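PDB 3DMC: NTF2-like Protein from Anabaena variabilis ATCC 29413, which is of unknown function but belongs to the NTF2-like superfamily through a SnoaL-like domain, whose cone-shaped fold often encloses a ligand-binding pocket or active site. Local coordinates for residues A[69-74]-A[98-103]. Numbering follows the deposited sequence.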
loop_
_atom_site.group_PDB
_atom_site.type_symbol
_atom_site.label_atom_id
_atom_site.label_comp_id
_atom_site.label_asym_id
_atom_site.label_seq_id
_atom_site.Cartn_x
_atom_site.Cartn_y
_atom_site.Cartn_z
ATOM N N GLU A 69 -13.045 -16.778 8.410
ATOM C CA GLU A 69 -14.279 -17.566 8.546
ATOM C C GLU A 69 -14.777 -18.167 7.232
ATOM O O GLU A 69 -15.365 -19.251 7.227
ATOM C CB GLU A 69 -15.406 -16.752 9.205
ATOM C CG GLU A 69 -16.086 -15.806 8.247
ATOM C CD GLU A 69 -17.340 -15.194 8.853
ATOM O OE1 GLU A 69 -17.426 -15.187 10.101
ATOM O OE2 GLU A 69 -18.229 -14.726 8.105
ATOM N N SER A 70 -14.552 -17.479 6.124
ATOM C CA SER A 70 -15.112 -17.933 4.835
ATOM C C SER A 70 -14.059 -18.528 3.921
ATOM O O SER A 70 -14.345 -19.040 2.837
ATOM C CB SER A 70 -15.886 -16.819 4.129
ATOM O OG SER A 70 -17.069 -16.512 4.854
ATOM N N PHE A 71 -12.836 -18.546 4.410
ATOM C CA PHE A 71 -11.786 -19.282 3.692
ATOM C C PHE A 71 -11.512 -20.620 4.346
ATOM O O PHE A 71 -10.610 -20.766 5.190
ATOM C CB PHE A 71 -10.525 -18.451 3.592
ATOM C CG PHE A 71 -10.685 -17.280 2.670
ATOM C CD1 PHE A 71 -11.245 -16.099 3.121
ATOM C CD2 PHE A 71 -10.382 -17.401 1.317
ATOM C CE1 PHE A 71 -11.418 -15.018 2.243
ATOM C CE2 PHE A 71 -10.562 -16.329 0.454
ATOM C CZ PHE A 71 -11.089 -15.145 0.920
ATOM N N HIS A 72 -12.329 -21.594 3.960
ATOM C CA HIS A 72 -12.362 -22.857 4.691
ATOM C C HIS A 72 -11.038 -23.608 4.631
ATOM O O HIS A 72 -10.730 -24.407 5.508
ATOM C CB HIS A 72 -13.511 -23.727 4.222
ATOM C CG HIS A 72 -14.850 -23.150 4.560
ATOM N ND1 HIS A 72 -15.972 -23.352 3.784
ATOM C CD2 HIS A 72 -15.235 -22.349 5.582
ATOM C CE1 HIS A 72 -16.994 -22.714 4.327
ATOM N NE2 HIS A 72 -16.573 -22.091 5.413
ATOM N N THR A 73 -10.243 -23.330 3.618
ATOM C CA THR A 73 -8.913 -23.930 3.536
ATOM C C THR A 73 -7.799 -22.882 3.490
ATOM O O THR A 73 -6.664 -23.177 3.117
ATOM C CB THR A 73 -8.788 -24.870 2.374
ATOM O OG1 THR A 73 -9.195 -24.222 1.153
ATOM C CG2 THR A 73 -9.658 -26.115 2.645
ATOM N N GLY A 74 -8.172 -21.680 3.924
ATOM C CA GLY A 74 -7.262 -20.544 4.044
ATOM C C GLY A 74 -6.965 -19.753 2.783
ATOM O O GLY A 74 -7.492 -19.982 1.710
ATOM N N GLY A 98 -7.050 -17.610 -2.407
ATOM C CA GLY A 98 -7.777 -18.669 -1.665
ATOM C C GLY A 98 -9.224 -18.783 -2.070
ATOM O O GLY A 98 -9.752 -17.927 -2.758
ATOM N N LEU A 99 -9.837 -19.888 -1.658
ATOM C CA LEU A 99 -11.256 -20.117 -1.915
ATOM C C LEU A 99 -12.122 -19.466 -0.871
ATOM O O LEU A 99 -12.095 -19.799 0.317
ATOM C CB LEU A 99 -11.594 -21.613 -2.036
ATOM C CG LEU A 99 -10.907 -22.366 -3.177
ATOM C CD1 LEU A 99 -11.413 -23.797 -3.217
ATOM C CD2 LEU A 99 -11.120 -21.714 -4.522
ATOM N N PHE A 100 -12.955 -18.570 -1.391
ATOM C CA PHE A 100 -13.955 -17.865 -0.613
ATOM C C PHE A 100 -15.255 -18.609 -0.851
ATOM O O PHE A 100 -15.867 -18.460 -1.882
ATOM C CB PHE A 100 -14.041 -16.394 -1.078
ATOM C CG PHE A 100 -15.168 -15.632 -0.469
ATOM C CD1 PHE A 100 -15.293 -15.536 0.893
ATOM C CD2 PHE A 100 -16.086 -14.957 -1.274
ATOM C CE1 PHE A 100 -16.321 -14.819 1.458
ATOM C CE2 PHE A 100 -17.119 -14.225 -0.714
ATOM C CZ PHE A 100 -17.245 -14.161 0.655
ATOM N N LEU A 101 -15.628 -19.454 0.100
ATOM C CA LEU A 101 -16.801 -20.327 -0.052
ATOM C C LEU A 101 -16.763 -20.977 -1.439
ATOM O O LEU A 101 -17.727 -20.968 -2.237
ATOM C CB LEU A 101 -18.127 -19.570 0.160
ATOM C CG LEU A 101 -18.286 -18.741 1.414
ATOM C CD1 LEU A 101 -19.626 -17.977 1.368
ATOM C CD2 LEU A 101 -18.145 -19.602 2.669
ATOM N N GLY A 102 -15.606 -21.527 -1.722
ATOM C CA GLY A 102 -15.399 -22.370 -2.869
ATOM C C GLY A 102 -15.095 -21.607 -4.117
ATOM O O GLY A 102 -14.795 -22.192 -5.164
ATOM N N LYS A 103 -15.137 -20.290 -3.985
ATOM C CA LYS A 103 -14.962 -19.372 -5.126
ATOM C C LYS A 103 -13.583 -18.745 -5.108
ATOM O O LYS A 103 -13.109 -18.332 -4.067
ATOM C CB LYS A 103 -16.044 -18.276 -5.147
ATOM C CG LYS A 103 -17.284 -18.654 -5.906
ATOM C CD LYS A 103 -18.326 -19.355 -5.048
ATOM C CE LYS A 103 -19.645 -19.558 -5.822
ATOM N NZ LYS A 103 -20.559 -20.512 -5.106
HETATM O O HOH W 1 -13.780 -21.924 0.804
HETATM O O HOH W 2 -10.191 -21.277 1.702
HETATM O O HOH W 3 -8.229 -22.008 -0.513
#
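Ser-70 and Phe-71, in the loop that follows helix 57-69, lie against Phe-100 and Leu-101 at a beta hairpin end, a surface contact joined by one direct hydrogen bond, aromatic packing and bridging water. The direct bond runs from Leu-101 N to Ser-70 O, 3.1 Å, with 161° at the hydrogen and the donor nearly in line with the carbonyl. It comes from the type I' turn Phe-100 to Lys-103.

The Phe-71 ring lies over the Phe-100 backbone, with CZ 3.8 Å from Phe-100 CB and CD2 3.1 Å from Leu-99 O, oblique to the ring. Its CB does not point at the other segment, but CG, anti to the carbonyl carbon (chi1 -70°), carries the ring across, and one face receives Phe-100 CA, 3.8 Å above the plane. Gly-98 O approaches its edge, while the two phenyl rings are inclined at 36° with centroids 5.7 Å apart. Phe-100, in turn, meets Ser-70 CB with its ring edge, CE1 to CB being 3.4 Å. Leu-101 CD2 reaches His-72 CE1 obliquely at 3.7 Å.

Leu-99 O is the polar hub. Phe-71 CA makes a CA-H...O contact with it at 3.4 Å, and two waters each donate a hydrogen bond to it. One also accepts from Gly-102 N and, weakly, from His-72 N; the other accepts from Thr-73 N and donates to Gly-74 O. A third water donates to Gly-74 O and accepts from Leu-99 N, so at this point the loop and strand 89-100 are joined through water.

Gly-98, through backbone bonding to Tyr-105, ties strand 89-100 to strand 103-116 on one side; on the other, the type I turn Phe-71 to Gly-74 leads from helix 57-69 into the outermost strand 75-85, the sheet neighbour of 89-100.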